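Local coordinates for protein alpha-fucosidase (Bifidobacterium bifidum, PDB 2EAB) that probably releases alpha-1,2-linked L-fucose from glycans, this chain being the glycoside hydrolase family 95 catalytic portion of a longer, probably membrane-anchored protein, at residues Thr577-Asn588 and Ser681-Leu691; Glu479-Asn487 and Trp501-Leu512. All blocks are in the same frame, centred on the assembly; numbering follows the deposited sequence.

Both contacts are buried and lie inside the family 95 catalytic domain, an alpha-helical barrel. Interaction 1 sets helix 577-596 against the loop that leads to helix 697-711. Interaction 2 lays the 479-487 strand and loop over the turn that joins helix 499-502 to helix 507-520. They meet where Trp510 packs against Leu582 and Leu684 and where Pro509 touches Met586, so helices 507-520 and 577-596 are neighbours. Their chemistry differs: interaction 1 has a charged end at Asp690, bound to a tris molecule, whereas interaction 2 relies on aromatic and aliphatic side chains, with one direct hydroxyl-hydroxyl bond and one water bridge across it.

Interaction 1. Residues Thr577-Asn588 and Ser681-Leu691; sequences TYESSLVWQMLN and SHLLGLFPGDL. With TRS (2-amino-2-hydroxymethyl-propane-1,3-diol), chain J; EDO (1,2-ethanediol), chain D.
Asp690 OD1 takes the NE2 of Gln585 at 2.8 Å. The same amide's OE1 takes the backbone N of Asp690 at 3.0 Å, so the two residues hold each other twice. The OD1 acceptor lies in the amide plane, yet the amide meets the carboxylate from above, 57° out of its plane. The bend at chi2 (69°) turns the Gln585 amide toward the loop. Asp690 OD1 also sits at the edge of the Trp584 ring, 3.3 Å from CZ3. The other oxygen, OD2, takes the tris amine N at 2.8 Å, while a water joins it to Asn588 ND2.

The next loop residue, Leu691, lays CD1 over the centre of the Trp584 six-membered ring, 3.6 Å from the centroid, a CH-pi contact almost exactly on the ring normal. Its CD2 branch turns to Ser581, one helical turn back from Gln585, and lies 3.5 Å from OG. That hydroxyl donates to Thr577 O, a carbonyl also taken by Ser581 N from its opposite face. A water gives to Ser581 OG and His682 O and takes Gly685 N, linking helix and loop at this level.

Toward the start of helix 577-596, Leu684 CD1 touches both Leu582 CD2 and the edge of the Tyr578 ring, 3.7 Å from Tyr578 CD1. The Tyr578 hydroxyl itself goes to Asn422.

Asp690 and Glu520 are calcium ligands seen crystallographically in this protein, though that ion is not bound to this chain in the model; here the tris molecule, probably from the crystallisation liquor, is hydrogen-bonded to both. With one carboxylate oxygen fixed by Gln585, the other is turned to the ligand, and the negative charge probably favours a cation or protonated amine there.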
loop_
_atom_site.group_PDB
_atom_site.type_symbol
_atom_site.label_atom_id
_atom_site.label_comp_id
_atom_site.label_asym_id
_atom_site.label_seq_id
_atom_site.Cartn_x
_atom_site.Cartn_y
_atom_site.Cartn_z
ATOM N N THR A 577 17.453 4.773 15.830
ATOM C CA THR A 577 17.584 5.317 14.486
ATOM C C THR A 577 16.268 5.235 13.713
ATOM O O THR A 577 15.932 6.156 12.961
ATOM C CB THR A 577 18.705 4.598 13.750
ATOM O OG1 THR A 577 19.900 4.747 14.524
ATOM C CG2 THR A 577 18.922 5.167 12.347
ATOM N N TYR A 578 15.527 4.147 13.916
ATOM C CA TYR A 578 14.203 3.960 13.332
ATOM C C TYR A 578 13.296 5.171 13.614
ATOM O O TYR A 578 12.842 5.861 12.689
ATOM C CB TYR A 578 13.623 2.634 13.859
ATOM C CG TYR A 578 12.118 2.531 13.877
ATOM C CD1 TYR A 578 11.373 2.534 12.699
ATOM C CD2 TYR A 578 11.437 2.399 15.086
ATOM C CE1 TYR A 578 9.978 2.445 12.730
ATOM C CE2 TYR A 578 10.056 2.306 15.129
ATOM C CZ TYR A 578 9.332 2.326 13.955
ATOM O OH TYR A 578 7.958 2.254 14.040
ATOM N N GLU A 579 13.078 5.471 14.892
ATOM C CA GLU A 579 12.164 6.562 15.237
ATOM C C GLU A 579 12.724 7.938 14.905
ATOM O O GLU A 579 11.996 8.802 14.416
ATOM C CB GLU A 579 11.739 6.501 16.704
ATOM C CG GLU A 579 10.849 5.309 17.023
ATOM C CD GLU A 579 9.975 5.500 18.255
ATOM O OE1 GLU A 579 10.150 6.491 18.994
ATOM O OE2 GLU A 579 9.105 4.636 18.497
ATOM N N SER A 580 14.012 8.146 15.166
ATOM C CA SER A 580 14.618 9.439 14.856
ATOM C C SER A 580 14.633 9.734 13.366
ATOM O O SER A 580 14.427 10.881 12.968
ATOM C CB SER A 580 16.016 9.564 15.452
ATOM O OG SER A 580 15.923 9.626 16.862
ATOM N N SER A 581 14.851 8.710 12.544
ATOM C CA SER A 581 14.819 8.903 11.093
ATOM C C SER A 581 13.431 9.323 10.637
ATOM O O SER A 581 13.287 10.202 9.778
ATOM C CB SER A 581 15.252 7.638 10.355
ATOM O OG SER A 581 16.613 7.347 10.620
ATOM N N LEU A 582 12.414 8.698 11.223
ATOM C CA LEU A 582 11.034 9.019 10.882
ATOM C C LEU A 582 10.637 10.416 11.352
ATOM O O LEU A 582 9.985 11.164 10.616
ATOM C CB LEU A 582 10.074 7.974 11.449
ATOM C CG LEU A 582 10.124 6.615 10.747
ATOM C CD1 LEU A 582 9.236 5.626 11.471
ATOM C CD2 LEU A 582 9.730 6.719 9.279
ATOM N N VAL A 583 11.016 10.780 12.573
ATOM C CA VAL A 583 10.656 12.104 13.086
ATOM C C VAL A 583 11.409 13.199 12.328
ATOM O O VAL A 583 10.832 14.243 12.005
ATOM C CB VAL A 583 10.827 12.196 14.620
ATOM C CG1 VAL A 583 10.599 13.626 15.121
ATOM C CG2 VAL A 583 9.847 11.247 15.298
ATOM N N TRP A 584 12.677 12.939 12.021
ATOM C CA TRP A 584 13.468 13.850 11.198
ATOM C C TRP A 584 12.778 14.090 9.856
ATOM O O TRP A 584 12.643 15.241 9.420
ATOM C CB TRP A 584 14.875 13.291 11.005
ATOM C CG TRP A 584 15.807 14.176 10.233
ATOM C CD1 TRP A 584 16.670 15.105 10.739
ATOM C CD2 TRP A 584 15.982 14.199 8.811
ATOM N NE1 TRP A 584 17.369 15.706 9.720
ATOM C CE2 TRP A 584 16.971 15.166 8.527
ATOM C CE3 TRP A 584 15.409 13.487 7.750
ATOM C CZ2 TRP A 584 17.390 15.449 7.221
ATOM C CZ3 TRP A 584 15.824 13.770 6.453
ATOM C CH2 TRP A 584 16.814 14.737 6.202
ATOM N N GLN A 585 12.317 13.014 9.218
ATOM C CA GLN A 585 11.665 13.143 7.921
ATOM C C GLN A 585 10.363 13.919 8.018
ATOM O O GLN A 585 10.050 14.722 7.129
ATOM C CB GLN A 585 11.398 11.781 7.289
ATOM C CG GLN A 585 11.212 11.869 5.787
ATOM C CD GLN A 585 12.507 12.227 5.086
ATOM O OE1 GLN A 585 13.457 11.452 5.100
ATOM N NE2 GLN A 585 12.564 13.421 4.500
ATOM N N MET A 586 9.603 13.675 9.086
ATOM C CA MET A 586 8.342 14.378 9.283
ATOM C C MET A 586 8.571 15.877 9.435
ATOM O O MET A 586 7.875 16.680 8.821
ATOM C CB MET A 586 7.583 13.842 10.493
ATOM C CG MET A 586 6.245 14.532 10.683
ATOM S SD MET A 586 5.362 14.005 12.143
ATOM C CE MET A 586 6.466 14.562 13.453
ATOM N N LEU A 587 9.535 16.251 10.269
ATOM C CA LEU A 587 9.833 17.669 10.458
ATOM C C LEU A 587 10.332 18.302 9.161
ATOM O O LEU A 587 9.995 19.446 8.856
ATOM C CB LEU A 587 10.835 17.872 11.597
ATOM C CG LEU A 587 10.333 17.503 12.999
ATOM C CD1 LEU A 587 11.467 17.573 14.005
ATOM C CD2 LEU A 587 9.164 18.390 13.439
ATOM N N ASN A 588 11.117 17.544 8.403
ATOM C CA ASN A 588 11.595 17.982 7.098
ATOM C C ASN A 588 10.420 18.269 6.154
ATOM O O ASN A 588 10.326 19.360 5.570
ATOM C CB ASN A 588 12.523 16.911 6.521
ATOM C CG ASN A 588 13.497 17.460 5.496
ATOM O OD1 ASN A 588 13.422 18.620 5.085
ATOM N ND2 ASN A 588 14.428 16.618 5.079
ATOM N N SER A 681 14.849 -1.687 10.435
ATOM C CA SER A 681 14.093 -0.515 10.869
ATOM C C SER A 681 14.911 0.768 10.867
ATOM O O SER A 681 14.362 1.859 10.777
ATOM C CB SER A 681 13.488 -0.757 12.251
ATOM O OG SER A 681 12.589 -1.851 12.221
ATOM N N HIS A 682 16.226 0.622 10.954
ATOM C CA HIS A 682 17.130 1.765 10.969
ATOM C C HIS A 682 17.510 2.284 9.579
ATOM O O HIS A 682 18.289 3.239 9.467
ATOM C CB HIS A 682 18.390 1.411 11.757
ATOM C CG HIS A 682 19.177 0.282 11.169
ATOM N ND1 HIS A 682 18.597 -0.906 10.776
ATOM C CD2 HIS A 682 20.502 0.154 10.933
ATOM C CE1 HIS A 682 19.535 -1.710 10.308
ATOM N NE2 HIS A 682 20.700 -1.090 10.392
ATOM N N LEU A 683 16.959 1.680 8.529
ATOM C CA LEU A 683 17.286 2.101 7.168
ATOM C C LEU A 683 16.158 2.846 6.456
ATOM O O LEU A 683 16.229 3.071 5.251
ATOM C CB LEU A 683 17.783 0.917 6.332
ATOM C CG LEU A 683 19.070 0.248 6.831
ATOM C CD1 LEU A 683 19.462 -0.875 5.899
ATOM C CD2 LEU A 683 20.223 1.243 6.994
ATOM N N LEU A 684 15.140 3.274 7.198
ATOM C CA LEU A 684 14.033 4.016 6.598
ATOM C C LEU A 684 14.454 5.368 6.028
ATOM O O LEU A 684 13.758 5.924 5.174
ATOM C CB LEU A 684 12.878 4.169 7.590
ATOM C CG LEU A 684 12.315 2.854 8.135
ATOM C CD1 LEU A 684 11.107 3.136 9.017
ATOM C CD2 LEU A 684 11.958 1.866 7.019
ATOM N N GLY A 685 15.590 5.884 6.490
ATOM C CA GLY A 685 16.167 7.107 5.932
ATOM C C GLY A 685 16.744 6.936 4.535
ATOM O O GLY A 685 16.895 7.916 3.796
ATOM N N LEU A 686 17.099 5.692 4.195
ATOM C CA LEU A 686 17.534 5.300 2.850
ATOM C C LEU A 686 16.339 5.078 1.920
ATOM O O LEU A 686 16.335 5.536 0.772
ATOM C CB LEU A 686 18.389 4.028 2.920
ATOM C CG LEU A 686 18.655 3.305 1.592
ATOM C CD1 LEU A 686 19.586 4.108 0.706
ATOM C CD2 LEU A 686 19.229 1.923 1.835
ATOM N N PHE A 687 15.354 4.335 2.414
ATOM C CA PHE A 687 14.088 4.192 1.725
ATOM C C PHE A 687 12.982 4.060 2.765
ATOM O O PHE A 687 13.055 3.189 3.635
ATOM C CB PHE A 687 14.035 2.986 0.775
ATOM C CG PHE A 687 12.759 2.945 0.009
ATOM C CD1 PHE A 687 12.655 3.594 -1.218
ATOM C CD2 PHE A 687 11.620 2.379 0.570
ATOM C CE1 PHE A 687 11.448 3.627 -1.902
ATOM C CE2 PHE A 687 10.415 2.416 -0.101
ATOM C CZ PHE A 687 10.323 3.042 -1.336
ATOM N N PRO A 688 11.911 4.867 2.646
ATOM C CA PRO A 688 11.581 5.813 1.569
ATOM C C PRO A 688 12.209 7.199 1.664
ATOM O O PRO A 688 12.061 7.997 0.727
ATOM C CB PRO A 688 10.066 5.951 1.705
ATOM C CG PRO A 688 9.828 5.806 3.179
ATOM C CD PRO A 688 10.834 4.788 3.653
ATOM N N GLY A 689 12.896 7.480 2.767
ATOM C CA GLY A 689 13.343 8.833 3.101
ATOM C C GLY A 689 14.448 9.412 2.239
ATOM O O GLY A 689 14.869 8.812 1.245
ATOM N N ASP A 690 14.898 10.606 2.616
ATOM C CA ASP A 690 16.001 11.270 1.913
ATOM C C ASP A 690 17.145 11.631 2.846
ATOM O O ASP A 690 17.944 12.528 2.557
ATOM C CB ASP A 690 15.522 12.499 1.118
ATOM C CG ASP A 690 15.153 13.683 1.998
ATOM O OD1 ASP A 690 15.098 13.544 3.241
ATOM O OD2 ASP A 690 14.907 14.772 1.425
ATOM N N LEU A 691 17.218 10.909 3.956
ATOM C CA LEU A 691 18.278 11.070 4.928
ATOM C C LEU A 691 19.578 10.433 4.435
ATOM O O LEU A 691 20.672 10.927 4.724
ATOM C CB LEU A 691 17.816 10.431 6.231
ATOM C CG LEU A 691 18.626 10.546 7.511
ATOM C CD1 LEU A 691 18.994 11.991 7.838
ATOM C CD2 LEU A 691 17.801 9.933 8.625
HETATM C C TRS J . 11.768 16.645 1.133
HETATM C C1 TRS J . 11.996 17.005 2.596
HETATM C C2 TRS J . 12.627 17.547 0.276
HETATM C C3 TRS J . 10.296 16.829 0.767
HETATM N N TRS J . 12.164 15.253 0.910
HETATM O O1 TRS J . 11.538 15.963 3.469
HETATM O O2 TRS J . 12.476 18.869 0.341
HETATM O O3 TRS J . 10.082 16.567 -0.626
HETATM C C1 EDO D . 9.840 -0.962 10.206
HETATM O O1 EDO D . 10.707 -2.202 10.216
HETATM C C2 EDO D . 8.945 -1.071 11.504
HETATM O O2 EDO D . 7.971 -2.197 11.318
HETATM O O HOH W 1 17.549 5.678 8.480
HETATM O O HOH W 2 16.135 16.865 2.708
#

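Interaction 2. Residues Glu479-Asn487 and Trp501-Leu512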
loop_
_atom_site.group_PDB
_atom_site.type_symbol
_atom_site.label_atom_id
_atom_site.label_comp_id
_atom_site.label_asym_id
_atom_site.label_seq_id
_atom_site.Cartn_x
_atom_site.Cartn_y
_atom_site.Cartn_z
ATOM N N GLU A 479 -3.663 19.283 19.944
ATOM C CA GLU A 479 -2.401 19.025 20.636
ATOM C C GLU A 479 -1.644 17.813 20.104
ATOM O O GLU A 479 -0.485 17.598 20.459
ATOM C CB GLU A 479 -2.633 18.891 22.140
ATOM C CG GLU A 479 -3.016 20.199 22.797
ATOM C CD GLU A 479 -1.960 21.267 22.583
ATOM O OE1 GLU A 479 -0.797 21.054 22.987
ATOM O OE2 GLU A 479 -2.294 22.316 21.990
ATOM N N GLY A 480 -2.295 17.031 19.247
ATOM C CA GLY A 480 -1.656 15.856 18.684
ATOM C C GLY A 480 -2.561 14.651 18.617
ATOM O O GLY A 480 -3.502 14.507 19.396
ATOM N N TYR A 481 -2.254 13.778 17.667
ATOM C CA TYR A 481 -2.961 12.520 17.499
ATOM C C TYR A 481 -1.928 11.401 17.430
ATOM O O TYR A 481 -0.895 11.526 16.770
ATOM C CB TYR A 481 -3.890 12.551 16.268
ATOM C CG TYR A 481 -3.217 12.982 14.982
ATOM C CD1 TYR A 481 -2.873 12.048 14.014
ATOM C CD2 TYR A 481 -2.918 14.326 14.739
ATOM C CE1 TYR A 481 -2.246 12.435 12.838
ATOM C CE2 TYR A 481 -2.287 14.727 13.573
ATOM C CZ TYR A 481 -1.951 13.775 12.627
ATOM O OH TYR A 481 -1.325 14.155 11.463
ATOM N N MET A 482 -2.211 10.327 18.154
ATOM C CA MET A 482 -1.300 9.211 18.286
ATOM C C MET A 482 -2.001 7.944 17.810
ATOM O O MET A 482 -3.167 7.718 18.124
ATOM C CB MET A 482 -0.878 9.071 19.752
ATOM C CG MET A 482 0.114 7.955 20.012
ATOM S SD MET A 482 0.406 7.714 21.774
ATOM C CE MET A 482 2.119 8.232 21.952
ATOM N N ALA A 483 -1.279 7.136 17.037
ATOM C CA ALA A 483 -1.747 5.819 16.618
ATOM C C ALA A 483 -0.532 4.918 16.476
ATOM O O ALA A 483 0.608 5.394 16.439
ATOM C CB ALA A 483 -2.537 5.890 15.323
ATOM N N HIS A 484 -0.785 3.618 16.373
ATOM C CA HIS A 484 0.273 2.633 16.460
ATOM C C HIS A 484 0.266 1.693 15.244
ATOM O O HIS A 484 0.004 2.149 14.131
ATOM C CB HIS A 484 0.172 1.961 17.828
ATOM C CG HIS A 484 0.555 2.876 18.945
ATOM N ND1 HIS A 484 -0.319 3.736 19.582
ATOM C CD2 HIS A 484 1.767 3.098 19.495
ATOM C CE1 HIS A 484 0.344 4.429 20.495
ATOM N NE2 HIS A 484 1.610 4.053 20.463
ATOM N N THR A 485 0.608 0.416 15.424
ATOM C CA THR A 485 0.722 -0.504 14.289
ATOM C C THR A 485 -0.638 -1.009 13.805
ATOM O O THR A 485 -1.020 -0.802 12.653
ATOM C CB THR A 485 1.653 -1.701 14.602
ATOM O OG1 THR A 485 2.996 -1.231 14.775
ATOM C CG2 THR A 485 1.634 -2.712 13.471
ATOM N N GLU A 486 -1.354 -1.701 14.685
ATOM C CA GLU A 486 -2.603 -2.340 14.299
ATOM C C GLU A 486 -3.735 -1.331 14.324
ATOM O O GLU A 486 -4.097 -0.824 15.383
ATOM C CB GLU A 486 -2.930 -3.503 15.229
ATOM C CG GLU A 486 -1.885 -4.594 15.247
ATOM C CD GLU A 486 -2.381 -5.827 15.958
ATOM O OE1 GLU A 486 -3.136 -5.691 16.948
ATOM O OE2 GLU A 486 -2.013 -6.943 15.530
ATOM N N ASN A 487 -4.282 -1.055 13.143
ATOM C CA ASN A 487 -5.366 -0.109 12.961
ATOM C C ASN A 487 -6.542 -0.773 12.260
ATOM O O ASN A 487 -6.417 -1.878 11.717
ATOM C CB ASN A 487 -4.854 1.123 12.215
ATOM C CG ASN A 487 -4.116 2.072 13.132
ATOM O OD1 ASN A 487 -4.730 2.933 13.762
ATOM N ND2 ASN A 487 -2.804 1.901 13.246
ATOM N N TRP A 501 5.240 -5.623 19.751
ATOM C CA TRP A 501 4.534 -5.502 18.476
ATOM C C TRP A 501 3.421 -4.461 18.498
ATOM O O TRP A 501 2.926 -4.068 17.439
ATOM C CB TRP A 501 3.981 -6.858 18.002
ATOM C CG TRP A 501 3.092 -7.562 18.995
ATOM C CD1 TRP A 501 3.451 -8.581 19.832
ATOM C CD2 TRP A 501 1.702 -7.306 19.247
ATOM N NE1 TRP A 501 2.374 -8.974 20.590
ATOM C CE2 TRP A 501 1.289 -8.207 20.255
ATOM C CE3 TRP A 501 0.769 -6.399 18.727
ATOM C CZ2 TRP A 501 -0.023 -8.232 20.747
ATOM C CZ3 TRP A 501 -0.536 -6.427 19.217
ATOM C CH2 TRP A 501 -0.915 -7.334 20.221
ATOM N N GLY A 502 3.029 -4.019 19.692
ATOM C CA GLY A 502 1.855 -3.164 19.841
ATOM C C GLY A 502 2.097 -1.669 19.880
ATOM O O GLY A 502 1.194 -0.899 19.546
ATOM N N TRP A 503 3.291 -1.256 20.299
ATOM C CA TRP A 503 3.615 0.158 20.491
ATOM C C TRP A 503 4.532 0.638 19.380
ATOM O O TRP A 503 5.618 0.093 19.191
ATOM C CB TRP A 503 4.286 0.361 21.852
ATOM C CG TRP A 503 4.757 1.764 22.104
ATOM C CD1 TRP A 503 5.957 2.309 21.734
ATOM C CD2 TRP A 503 4.042 2.799 22.788
ATOM N NE1 TRP A 503 6.034 3.614 22.155
ATOM C CE2 TRP A 503 4.868 3.944 22.795
ATOM C CE3 TRP A 503 2.786 2.869 23.404
ATOM C CZ2 TRP A 503 4.477 5.146 23.388
ATOM C CZ3 TRP A 503 2.393 4.066 23.982
ATOM C CH2 TRP A 503 3.237 5.188 23.969
ATOM N N SER A 504 4.091 1.658 18.651
ATOM C CA SER A 504 4.892 2.232 17.585
ATOM C C SER A 504 4.324 3.571 17.147
ATOM O O SER A 504 3.794 3.681 16.047
ATOM C CB SER A 504 4.947 1.282 16.388
ATOM O OG SER A 504 3.656 1.099 15.827
ATOM N N PRO A 505 4.449 4.602 17.994
ATOM C CA PRO A 505 3.810 5.869 17.658
ATOM C C PRO A 505 4.426 6.580 16.460
ATOM O O PRO A 505 3.781 7.461 15.887
ATOM C CB PRO A 505 3.970 6.698 18.932
ATOM C CG PRO A 505 5.147 6.116 19.623
ATOM C CD PRO A 505 5.121 4.653 19.302
ATOM N N ALA A 506 5.649 6.213 16.076
ATOM C CA ALA A 506 6.243 6.787 14.870
ATOM C C ALA A 506 5.558 6.288 13.594
ATOM O O ALA A 506 5.863 6.773 12.500
ATOM C CB ALA A 506 7.744 6.546 14.823
ATOM N N ALA A 507 4.631 5.340 13.740
ATOM C CA ALA A 507 3.785 4.909 12.633
ATOM C C ALA A 507 3.046 6.088 11.997
ATOM O O ALA A 507 2.826 6.102 10.779
ATOM C CB ALA A 507 2.790 3.867 13.111
ATOM N N VAL A 508 2.640 7.061 12.814
ATOM C CA VAL A 508 1.930 8.231 12.287
ATOM C C VAL A 508 2.856 9.144 11.466
ATOM O O VAL A 508 2.574 9.394 10.297
ATOM C CB VAL A 508 1.116 8.982 13.377
ATOM C CG1 VAL A 508 0.501 10.252 12.807
ATOM C CG2 VAL A 508 0.033 8.074 13.936
ATOM N N PRO A 509 3.990 9.602 12.043
ATOM C CA PRO A 509 5.008 10.210 11.177
ATOM C C PRO A 509 5.246 9.434 9.872
ATOM O O PRO A 509 5.249 10.026 8.795
ATOM C CB PRO A 509 6.255 10.215 12.070
ATOM C CG PRO A 509 5.697 10.432 13.449
ATOM C CD PRO A 509 4.377 9.677 13.469
ATOM N N TRP A 510 5.421 8.120 9.953
ATOM C CA TRP A 510 5.710 7.346 8.754
ATOM C C TRP A 510 4.592 7.423 7.707
ATOM O O TRP A 510 4.855 7.743 6.546
ATOM C CB TRP A 510 6.017 5.900 9.110
ATOM C CG TRP A 510 6.689 5.120 8.015
ATOM C CD1 TRP A 510 6.954 5.527 6.732
ATOM C CD2 TRP A 510 7.158 3.784 8.117
ATOM N NE1 TRP A 510 7.577 4.521 6.039
ATOM C CE2 TRP A 510 7.704 3.432 6.864
ATOM C CE3 TRP A 510 7.168 2.839 9.153
ATOM C CZ2 TRP A 510 8.271 2.177 6.623
ATOM C CZ3 TRP A 510 7.733 1.598 8.920
ATOM C CH2 TRP A 510 8.270 1.274 7.662
ATOM N N ILE A 511 3.354 7.134 8.100
ATOM C CA ILE A 511 2.260 7.197 7.131
ATOM C C ILE A 511 2.066 8.623 6.600
ATOM O O ILE A 511 1.633 8.804 5.466
ATOM C CB ILE A 511 0.941 6.590 7.687
ATOM C CG1 ILE A 511 0.021 6.139 6.546
ATOM C CG2 ILE A 511 0.231 7.555 8.635
ATOM C CD1 ILE A 511 0.560 4.957 5.742
ATOM N N LEU A 512 2.409 9.625 7.408
ATOM C CA LEU A 512 2.402 11.003 6.920
ATOM C C LEU A 512 3.361 11.244 5.760
ATOM O O LEU A 512 3.147 12.168 4.966
ATOM C CB LEU A 512 2.638 12.002 8.047
ATOM C CG LEU A 512 1.439 12.182 8.988
ATOM C CD1 LEU A 512 1.862 12.941 10.236
ATOM C CD2 LEU A 512 0.261 12.869 8.312
HETATM O O HOH W 3 -0.492 -1.661 17.483
#
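The aromatic contacts centre on His484, whose imidazole lies obliquely against the six-membered ring of Trp503, planes 44° apart and centroids 4.6 Å from each other. His484 NE2 stands over one face of the indole toward its rim, 3.4 Å from Trp503 CE3, and Pro505 CD comes in over an indole face as well. At the other end of the imidazole, ND1 is hydrogen-bonded to Thr493 O. Met482 makes a Met-aromatic contact with the same indole, its SD placed obliquely 5.2 Å from the centroid of the Trp503 six-membered ring. Its chain runs out extended (CG anti to the backbone N, chi1 -178°) and bends at chi3, bringing the CE methyl to 3.8 Å from Trp503 CH2 and also against Pro505 CB. With an alanine at Trp503, the NE2 side of the His484 ring and the Met482 methyl would probably lose their support and a gap would open beside Pro505, although Thr493 would still hold ND1.

The polar contacts gather where a type I beta turn, Ser504 to Ala507, leads from helix 499-502 into helix 507-520, one of the helices of the family's alpha-helical barrel. Here Thr485 OG1 and Ser504 OG share a short 2.6 Å hydrogen bond between hydroxyls. A water takes Glu486 N and gives to Gly502 O, joining the start of the short strand 486-487 to the end of the first helix. Ala483 O is buried with no hydrogen-bond partner; it receives a nearly straight CA-H contact from Pro505, 3.5 Å from CA.

Among the aliphatic contacts, Val508 splits its two methyls. CG1 reaches Tyr481 CE1 at 3.5 Å, and CG2 packs on Ala483 CB at 3.6 Å. Farther along the helix, the Leu512 methyls approach Tyr481 OH, whose hydrogen bond goes to Leu534 O in helix 525-546.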